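Local structure of SGNH hydrolase-type esterase domain-containing protein (Slackia heliotrinireducens DSM 20476, 4S1P) at residues A162-G165 with V166-S169; H44-P47 with K48-N51; A177-L180 with A181-G185. The protein is a putative SGNH hydrolase, probably an esterase of the GDSL-like lipase/acylhydrolase family, whose natural substrate is not known. All blocks are in the same frame, centred on the assembly; numbering follows the deposited sequence. Where two conformers were deposited one is given.

How the contacts relate
None of the three contacts touches another; each is a local turn or helix contact within one chain. Contact 3, at the end of helix 170-184, is nearest the protein's centre, about 12 Å between centres, and its apolar side chains press on the central sheet. Contacts 1 and 2 lie farther out, at about 15 and 17 Å. Contact 1 occupies the loop before helix 170-184 and ends at its N-cap; contact 2 spans the start of helix 50-61. Two backbone N-H groups bind an aspartate in contact 1, one an asparagine in contact 2. Contact 1 adds a histidine-carboxylate pair beside a bound, unidentified ligand; contact 2, across the chain's centre from contact 3, adds a ring-amide stack.

Contact 1: A162-G165 with V166-S169; sequences AADG and VHPS
Asp-164 reaches across the loop with both carboxylate oxygens and holds the backbone and the ring of the residues that follow. Its CG occupies the crowded position between backbone N and carbonyl carbon (chi1 73°), which turns the carboxylate back over the chain. OD1 accepts two bonds, from Val-166 N at 2.9 Å and from His-167 N at 2.9 Å. The first is an Asx turn in which the donor stands well above the carboxylate plane; the second comes in on the syn side, much nearer that plane. OD2 accepts a hydrogen bond from His-167 ND1 on its syn lone pair, over 2.6 Å. It lies close to the imidazole plane, so the acid meets the ring at its edge; the carboxylate and ring planes are 25° apart.
Val-166, whose N is one of the two OD1 donors, follows Gly-165 directly and lays CG1 over one face of the His-167 ring, toward its rim. Beyond it, Tyr-109 and Lys-115 touch the valine from other parts of the chain. Ala-162 closes the loop: its N donates to His-167 O at 2.8 Å, and its CB stands 3.3 Å from that same oxygen. This bond bridges the ends of a loop whose first four residues form a type I turn, with Gly-165 at positive phi.
OD2 also forms a salt bridge with Lys-115, and Ser-12 OG lies close to His-167 NE2, with an unidentified ligand about 3 Å from the histidine side chain. The sequence Asp-Gly-Val-His fits the Asp-x-x-His block of SGNH hydrolases, and the chemistry is consistent with a Ser-His-Asp triad: the backbone bonds position the carboxylate, and its OD2 in turn fixes the rotation of the imidazole, which would leave NE2 turned toward Ser-12.

Contact 2: H44-P47 with K48-N51; sequences HLNP and KTRN
Asn-46 and Thr-49 are joined by the bond of a type I turn, Thr-49 N to Asn-46 O at 3.0 Å and nearly straight at the hydrogen (165°). A second bond runs inside it: Lys-48 N donates to Asn-46 OD1 over 3.0 Å, approaching from above the amide plane, which makes an Asx turn. With CG anti to the backbone N (chi1 179°), the amide of Asn-46 stretches along the turn to reach that N-H, and the same oxygen touches Lys-48 CB at 3.3 Å. The hydroxyl of Thr-49 belongs to the helix start: as N-cap of helix 50-61 it accepts from Gly-52 N and is bonded to Glu-43 O, with Asn-46 O also 3.0 Å from Thr-49 OG1. Its methyl, CG2, packs 3.8 Å from Asn-46 ND2, the two side chains crossing at about a right angle.
Farther in, Asn-51 covers one face of the His-44 ring. Its CB makes a CH-pi contact 3.7 Å from the centroid, and its amide stacks with the ring, the planes 17° apart. The polar ends are bonded beyond the two segments, His-44 ND1 with Thr-55 OG1 and Asn-51 ND2 with Glu-43 OE1. The turn and helix start border helix 80-96 through His-44, on Leu-90, and strand 29-35 through His-44 and Asn-51, both on His-34.

Contact 3: A177-L180 with A181-G185; sequences ALVL and AETMG
Leu-180 and Met-184, one helical turn apart, lie side by side and point the same way. Met-184 is present as selenomethionine; its chain runs out extended and then bends at the last torsion (chi3 -84°), bringing CE back toward the leucine. The methyl settles 3.8 Å from Leu-180 CB and 4.1 Å from Leu-180 CD2, and it also comes within 3.4 Å of Leu-180 O. That carbonyl is already engaged by the backbone, accepting from Met-184 N at 3.0 Å.
The same alpha-helical pattern repeats along the contact, with Ala-181 N bound to Ala-177 O, Glu-182 N to Leu-178 O and Thr-183 N to Val-179 O. These are the last turns of helix 170-184, which packs against the parallel sheet of the three-layer alpha/beta/alpha fold of SGNH hydrolases. The pair of apolar chains faces that sheet: Leu-180 touches Met-8 and Val-68, and Met-184 touches Ile-6 and Phe-66, on strands 4-10 and 66-69.
Thr-183 is turned differently. Its OG1 lies beside the backbone N, anti to the carbonyl carbon (chi1 -58°), which folds the hydroxyl back along the helix to 2.9 Å from Val-179 O; the residue borders strand 144-147. Ala-181 takes another side of the helix, its CB 3.3 Å from Ala-177 O and packed on Leu-23 of helix 19-27. Exposed Glu-182 meets the preceding turn through its CB, 3.5 Å from Leu-178 O.

Contact 1: A162-G165 with V166-S169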
ATOM      1  N   ALA A 162      -3.501   9.473  12.700  1.00 17.59           N
ATOM      2  CA  ALA A 162      -2.968  10.823  12.906  1.00 19.34           C
ATOM      3  C   ALA A 162      -4.133  11.809  13.042  1.00 19.35           C
ATOM      4  O   ALA A 162      -5.294  11.479  12.799  1.00 18.96           O
ATOM      5  CB  ALA A 162      -2.025  11.245  11.775  1.00 19.51           C
ATOM      6  N   ALA A 163      -3.810  13.017  13.471  1.00 20.58           N
ATOM      7  CA  ALA A 163      -4.802  14.059  13.647  1.00 22.15           C
ATOM      8  C   ALA A 163      -5.714  14.293  12.464  1.00 21.27           C
ATOM      9  O   ALA A 163      -6.894  14.616  12.661  1.00 24.02           O
ATOM     10  CB  ALA A 163      -4.122  15.355  14.047  1.00 27.69           C
ATOM     11  N   ASP A 164      -5.182  14.127  11.255  1.00 20.24           N
ATOM     12  CA  ASP A 164      -5.962  14.380  10.056  1.00 18.78           C
ATOM     13  C   ASP A 164      -6.974  13.269   9.691  1.00 17.27           C
ATOM     14  O   ASP A 164      -7.781  13.457   8.772  1.00 19.84           O
ATOM     15  CB  ASP A 164      -5.052  14.749   8.857  1.00 19.28           C
ATOM     16  CG  ASP A 164      -4.251  13.555   8.282  1.00 19.70           C
ATOM     17  OD1 ASP A 164      -4.274  12.427   8.837  1.00 18.04           O
ATOM     18  OD2 ASP A 164      -3.570  13.807   7.264  1.00 24.40           O
ATOM     19  N   GLY A 165      -6.944  12.143  10.391  1.00 17.38           N
ATOM     20  CA  GLY A 165      -7.864  11.021  10.091  1.00 16.91           C
ATOM     21  C   GLY A 165      -7.545  10.264   8.804  1.00 16.22           C
ATOM     22  O   GLY A 165      -8.366   9.451   8.344  1.00 15.95           O
ATOM     23  N   VAL A 166      -6.373  10.529   8.230  1.00 14.97           N
ATOM     24  CA  VAL A 166      -5.939   9.903   6.963  1.00 15.16           C
ATOM     25  C   VAL A 166      -4.631   9.161   7.136  1.00 15.25           C
ATOM     26  O   VAL A 166      -4.521   7.976   6.854  1.00 15.76           O
ATOM     27  CB  VAL A 166      -5.764  10.946   5.843  1.00 16.78           C
ATOM     28  CG1 VAL A 166      -5.145  10.312   4.593  1.00 18.47           C
ATOM     29  CG2 VAL A 166      -7.105  11.569   5.489  1.00 18.16           C
ATOM     30  N   HIS A 167      -3.632   9.864   7.619  1.00 14.91           N
ATOM     31  CA  HIS A 167      -2.321   9.275   7.811  1.00 15.00           C
ATOM     32  C   HIS A 167      -2.319   8.451   9.091  1.00 15.97           C
ATOM     33  O   HIS A 167      -3.106   8.700  10.008  1.00 16.99           O
ATOM     34  CB  HIS A 167      -1.295  10.409   7.879  1.00 16.96           C
ATOM     35  CG  HIS A 167      -1.106  11.099   6.562  1.00 21.68           C
ATOM     36  ND1 HIS A 167      -1.875  12.165   6.155  1.00 23.85           N
ATOM     37  CD2 HIS A 167      -0.309  10.797   5.514  1.00 32.70           C
ATOM     38  CE1 HIS A 167      -1.530  12.525   4.933  1.00 31.16           C
ATOM     39  NE2 HIS A 167      -0.579  11.706   4.518  1.00 33.95           N
ATOM     40  N   PRO A 168      -1.429   7.458   9.162  1.00 15.67           N
ATOM     41  CA  PRO A 168      -1.334   6.631  10.361  1.00 15.53           C
ATOM     42  C   PRO A 168      -0.537   7.362  11.455  1.00 15.82           C
ATOM     43  O   PRO A 168       0.394   8.111  11.173  1.00 17.70           O
ATOM     44  CB  PRO A 168      -0.561   5.413   9.874  1.00 16.30           C
ATOM     45  CG  PRO A 168       0.344   5.959   8.784  1.00 17.25           C
ATOM     46  CD  PRO A 168      -0.455   7.070   8.116  1.00 16.91           C
ATOM     47  N   SER A 169      -0.937   7.127  12.700  1.00 15.53           N
ATOM     48  CA  SER A 169      -0.100   7.475  13.843  1.00 15.51           C
ATOM     49  C   SER A 169       1.081   6.512  13.890  1.00 15.82           C
ATOM     50  O   SER A 169       1.109   5.513  13.196  1.00 15.68           O
ATOM     51  CB  SER A 169      -0.914   7.313  15.122  1.00 16.94           C
ATOM     52  OG  SER A 169      -1.127   5.966  15.388  1.00 18.46           O
TER

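Contact 2: H44-P47 with K48-N51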
ATOM      1  N   HIS A  44       4.360   4.275 -11.381  1.00 13.27           N
ATOM      2  CA  HIS A  44       5.340   3.213 -11.515  1.00 13.15           C
ATOM      3  C   HIS A  44       5.305   2.459 -12.847  1.00 13.85           C
ATOM      4  O   HIS A  44       6.239   1.720 -13.143  1.00 15.90           O
ATOM      5  CB  HIS A  44       5.208   2.232 -10.340  1.00 12.89           C
ATOM      6  CG  HIS A  44       5.465   2.867  -9.030  1.00 12.76           C
ATOM      7  ND1 HIS A  44       6.709   2.896  -8.457  1.00 11.88           N
ATOM      8  CD2 HIS A  44       4.645   3.545  -8.199  1.00 12.97           C
ATOM      9  CE1 HIS A  44       6.642   3.564  -7.322  1.00 11.99           C
ATOM     10  NE2 HIS A  44       5.409   3.997  -7.163  1.00 12.83           N
ATOM     11  N   LEU A  45       4.224   2.658 -13.597  1.00 13.61           N
ATOM     12  CA  LEU A  45       4.053   2.051 -14.900  1.00 16.20           C
ATOM     13  C   LEU A  45       4.535   2.966 -16.014  1.00 16.53           C
ATOM     14  O   LEU A  45       4.515   2.587 -17.180  1.00 19.16           O
ATOM     15  CB  LEU A  45       2.599   1.672 -15.115  1.00 19.12           C
ATOM     16  CG  LEU A  45       2.161   0.499 -14.224  1.00 20.15           C
ATOM     17  CD1 LEU A  45       0.667   0.353 -14.339  1.00 26.45           C
ATOM     18  CD2 LEU A  45       2.871  -0.808 -14.583  1.00 22.92           C
ATOM     19  N   ASN A  46       4.976   4.163 -15.640  1.00 15.55           N
ATOM     20  CA  ASN A  46       5.328   5.194 -16.604  1.00 16.66           C
ATOM     21  C   ASN A  46       6.799   5.577 -16.441  1.00 14.86           C
ATOM     22  O   ASN A  46       7.135   6.309 -15.505  1.00 15.50           O
ATOM     23  CB  ASN A  46       4.434   6.411 -16.416  1.00 18.30           C
ATOM     24  CG  ASN A  46       4.769   7.538 -17.395  1.00 18.37           C
ATOM     25  OD1 ASN A  46       5.679   7.414 -18.207  1.00 18.60           O
ATOM     26  ND2 ASN A  46       4.064   8.644 -17.283  1.00 23.19           N
ATOM     27  N   PRO A  47       7.680   5.019 -17.294  1.00 16.41           N
ATOM     28  CA  PRO A  47       9.118   5.262 -17.106  1.00 16.61           C
ATOM     29  C   PRO A  47       9.567   6.698 -17.280  1.00 16.71           C
ATOM     30  O   PRO A  47      10.743   6.989 -17.062  1.00 17.33           O
ATOM     31  CB  PRO A  47       9.803   4.328 -18.099  1.00 20.68           C
ATOM     32  CG  PRO A  47       8.748   3.783 -18.956  1.00 26.50           C
ATOM     33  CD  PRO A  47       7.401   4.088 -18.396  1.00 18.83           C
ATOM     34  N   LYS A  48       8.653   7.568 -17.699  1.00 15.83           N
ATOM     35  CA  LYS A  48       8.947   9.023 -17.771  1.00 17.45           C
ATOM     36  C   LYS A  48       8.955   9.662 -16.374  1.00 15.12           C
ATOM     37  O   LYS A  48       9.464  10.773 -16.188  1.00 16.78           O
ATOM     38  CB  LYS A  48       7.964   9.751 -18.680  1.00 19.61           C
ATOM     39  CG  LYS A  48       7.979   9.206 -20.090  1.00 22.08           C
ATOM     40  CD  LYS A  48       7.050   9.986 -20.994  1.00 27.73           C
ATOM     41  CE  LYS A  48       6.985   9.315 -22.351  1.00 37.12           C
ATOM     42  NZ  LYS A  48       6.151  10.116 -23.282  1.00 46.62           N
ATOM     43  N   THR A  49       8.348   8.999 -15.383  1.00 14.13           N
ATOM     44  CA  THR A  49       8.367   9.507 -14.034  1.00 13.19           C
ATOM     45  C   THR A  49       9.567   8.925 -13.308  1.00 11.62           C
ATOM     46  O   THR A  49      10.104   7.886 -13.713  1.00 13.17           O
ATOM     47  CB  THR A  49       7.065   9.151 -13.255  1.00 13.84           C
ATOM     48  OG1 THR A  49       7.049   7.775 -12.870  1.00 13.85           O
ATOM     49  CG2 THR A  49       5.801   9.545 -14.026  1.00 15.74           C
ATOM     50  N   ARG A  50       9.988   9.593 -12.242  1.00 12.76           N
ATOM     51  CA  ARG A  50      11.108   9.107 -11.449  1.00 13.36           C
ATOM     52  C   ARG A  50      10.756   7.717 -10.846  1.00 12.63           C
ATOM     53  O   ARG A  50      11.559   6.776 -10.959  1.00 14.12           O
ATOM     54  CB  ARG A  50      11.558  10.074 -10.363  1.00 13.39           C
ATOM     55  CG  ARG A  50      12.647   9.463  -9.532  1.00 15.94           C
ATOM     56  CD  ARG A  50      13.312  10.453  -8.578  1.00 21.63           C
ATOM     57  NE  ARG A  50      14.350   9.771  -7.820  1.00 23.41           N
ATOM     58  CZ  ARG A  50      15.557   9.486  -8.302  1.00 22.25           C
ATOM     59  NH1 ARG A  50      15.870   9.822  -9.520  1.00 23.71           N
ATOM     60  NH2 ARG A  50      16.442   8.818  -7.576  1.00 28.18           N
ATOM     61  N   ASN A  51       9.556   7.578 -10.288  1.00 13.53           N
ATOM     62  CA  ASN A  51       9.157   6.289  -9.733  1.00 14.73           C
ATOM     63  C   ASN A  51       9.118   5.219 -10.810  1.00 13.60           C
ATOM     64  O   ASN A  51       9.518   4.067 -10.544  1.00 13.39           O
ATOM     65  CB  ASN A  51       7.757   6.363  -9.081  1.00 17.49           C
ATOM     66  CG  ASN A  51       7.799   6.828  -7.654  1.00 19.64           C
ATOM     67  OD1 ASN A  51       8.788   6.610  -6.962  1.00 20.87           O
ATOM     68  ND2 ASN A  51       6.728   7.547  -7.207  1.00 20.93           N
TER

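Contact 3: A177-L180 with A181-G185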
ATOM      1  N   ALA A 177       3.034  -2.376   9.624  1.00 13.87           N
ATOM      2  CA  ALA A 177       4.246  -3.187   9.523  1.00 14.23           C
ATOM      3  C   ALA A 177       3.999  -4.613   9.984  1.00 13.79           C
ATOM      4  O   ALA A 177       4.477  -5.551   9.364  1.00 15.25           O
ATOM      5  CB  ALA A 177       5.386  -2.570  10.308  1.00 15.02           C
ATOM      6  N   LEU A 178       3.281  -4.775  11.090  1.00 14.21           N
ATOM      7  CA  LEU A 178       3.006  -6.123  11.614  1.00 16.04           C
ATOM      8  C   LEU A 178       2.124  -6.928  10.663  1.00 14.90           C
ATOM      9  O   LEU A 178       2.359  -8.120  10.417  1.00 17.91           O
ATOM     10  CB  LEU A 178       2.364  -6.054  13.005  1.00 18.21           C
ATOM     11  CG  LEU A 178       3.267  -5.573  14.129  1.00 20.68           C
ATOM     12  CD1 LEU A 178       2.382  -5.248  15.316  1.00 22.34           C
ATOM     13  CD2 LEU A 178       4.352  -6.584  14.467  1.00 22.98           C
ATOM     14  N   VAL A 179       1.132  -6.266  10.068  1.00 14.52           N
ATOM     15  CA  VAL A 179       0.281  -6.938   9.108  1.00 14.19           C
ATOM     16  C   VAL A 179       1.067  -7.355   7.843  1.00 15.08           C
ATOM     17  O   VAL A 179       0.941  -8.455   7.322  1.00 15.13           O
ATOM     18  CB  VAL A 179      -0.926  -6.032   8.749  1.00 15.65           C
ATOM     19  CG1 VAL A 179      -1.753  -6.643   7.641  1.00 15.80           C
ATOM     20  CG2 VAL A 179      -1.830  -5.791   9.971  1.00 16.26           C
ATOM     21  N   LEU A 180       1.864  -6.428   7.333  1.00 13.07           N
ATOM     22  CA  LEU A 180       2.694  -6.712   6.173  1.00 13.57           C
ATOM     23  C   LEU A 180       3.682  -7.844   6.478  1.00 14.87           C
ATOM     24  O   LEU A 180       3.862  -8.737   5.659  1.00 15.89           O
ATOM     25  CB  LEU A 180       3.431  -5.457   5.682  1.00 13.59           C
ATOM     26  CG  LEU A 180       2.563  -4.451   4.944  1.00 13.81           C
ATOM     27  CD1 LEU A 180       3.159  -3.047   5.026  1.00 14.96           C
ATOM     28  CD2 LEU A 180       2.347  -4.874   3.505  1.00 14.92           C
ATOM     29  N   ALA A 181       4.301  -7.811   7.656  1.00 15.83           N
ATOM     30  CA  ALA A 181       5.239  -8.860   8.047  1.00 15.95           C
ATOM     31  C   ALA A 181       4.552 -10.232   8.121  1.00 16.58           C
ATOM     32  O   ALA A 181       5.110 -11.241   7.707  1.00 19.46           O
ATOM     33  CB  ALA A 181       5.885  -8.501   9.375  1.00 15.76           C
ATOM     34  N   GLU A 182       3.339 -10.271   8.656  1.00 15.99           N
ATOM     35  CA  GLU A 182       2.571 -11.511   8.719  0.60 17.92           C
ATOM     36  C   GLU A 182       2.268 -12.051   7.330  1.00 19.72           C
ATOM     37  O   GLU A 182       2.382 -13.265   7.062  1.00 22.60           O
ATOM     38  CB  GLU A 182       1.268 -11.352   9.526  0.60 19.94           C
ATOM     39  CG  GLU A 182       0.447 -12.632   9.567  0.60 23.13           C
ATOM     40  CD  GLU A 182      -0.292 -12.827  10.873  0.60 36.07           C
ATOM     41  OE1 GLU A 182      -0.468 -13.997  11.279  0.60 49.53           O
ATOM     42  OE2 GLU A 182      -0.686 -11.822  11.501  0.60 41.57           O
ATOM     43  N   THR A 183       1.916 -11.135   6.442  1.00 16.90           N
ATOM     44  CA  THR A 183       1.591 -11.494   5.076  1.00 18.36           C
ATOM     45  C   THR A 183       2.807 -12.110   4.329  1.00 18.28           C
ATOM     46  O   THR A 183       2.665 -13.108   3.589  1.00 23.08           O
ATOM     47  CB  THR A 183       1.024 -10.251   4.335  1.00 18.88           C
ATOM     48  OG1 THR A 183      -0.132  -9.754   5.018  1.00 22.90           O
ATOM     49  CG2 THR A 183       0.628 -10.573   2.919  1.00 22.08           C
HETATM   50  N   MSE A 184       3.986 -11.553   4.545  1.00 18.64           N
HETATM   51  CA  MSE A 184       5.211 -11.999   3.864  1.00 19.11           C
HETATM   52  C   MSE A 184       6.055 -13.016   4.633  1.00 27.63           C
HETATM   53  O   MSE A 184       7.075 -13.498   4.129  1.00 33.37           O
HETATM   54  CB  MSE A 184       6.052 -10.776   3.530  1.00 18.11           C
HETATM   55  CG  MSE A 184       5.396 -10.021   2.371  1.00 16.04           C
HETATM   56 SE   MSE A 184       6.422  -8.444   1.878  0.65 17.47          SE
HETATM   57  CE  MSE A 184       5.686  -7.259   3.210  1.00 16.73           C
ATOM     58  N   GLY A 185       5.671 -13.325   5.857  1.00 26.35           N
ATOM     59  CA  GLY A 185       6.471 -14.199   6.722  1.00 33.43           C
ATOM     60  C   GLY A 185       6.069 -15.629   6.495  1.00 41.89           C
ATOM     61  O   GLY A 185       4.914 -15.890   6.176  1.00 49.66           O
TER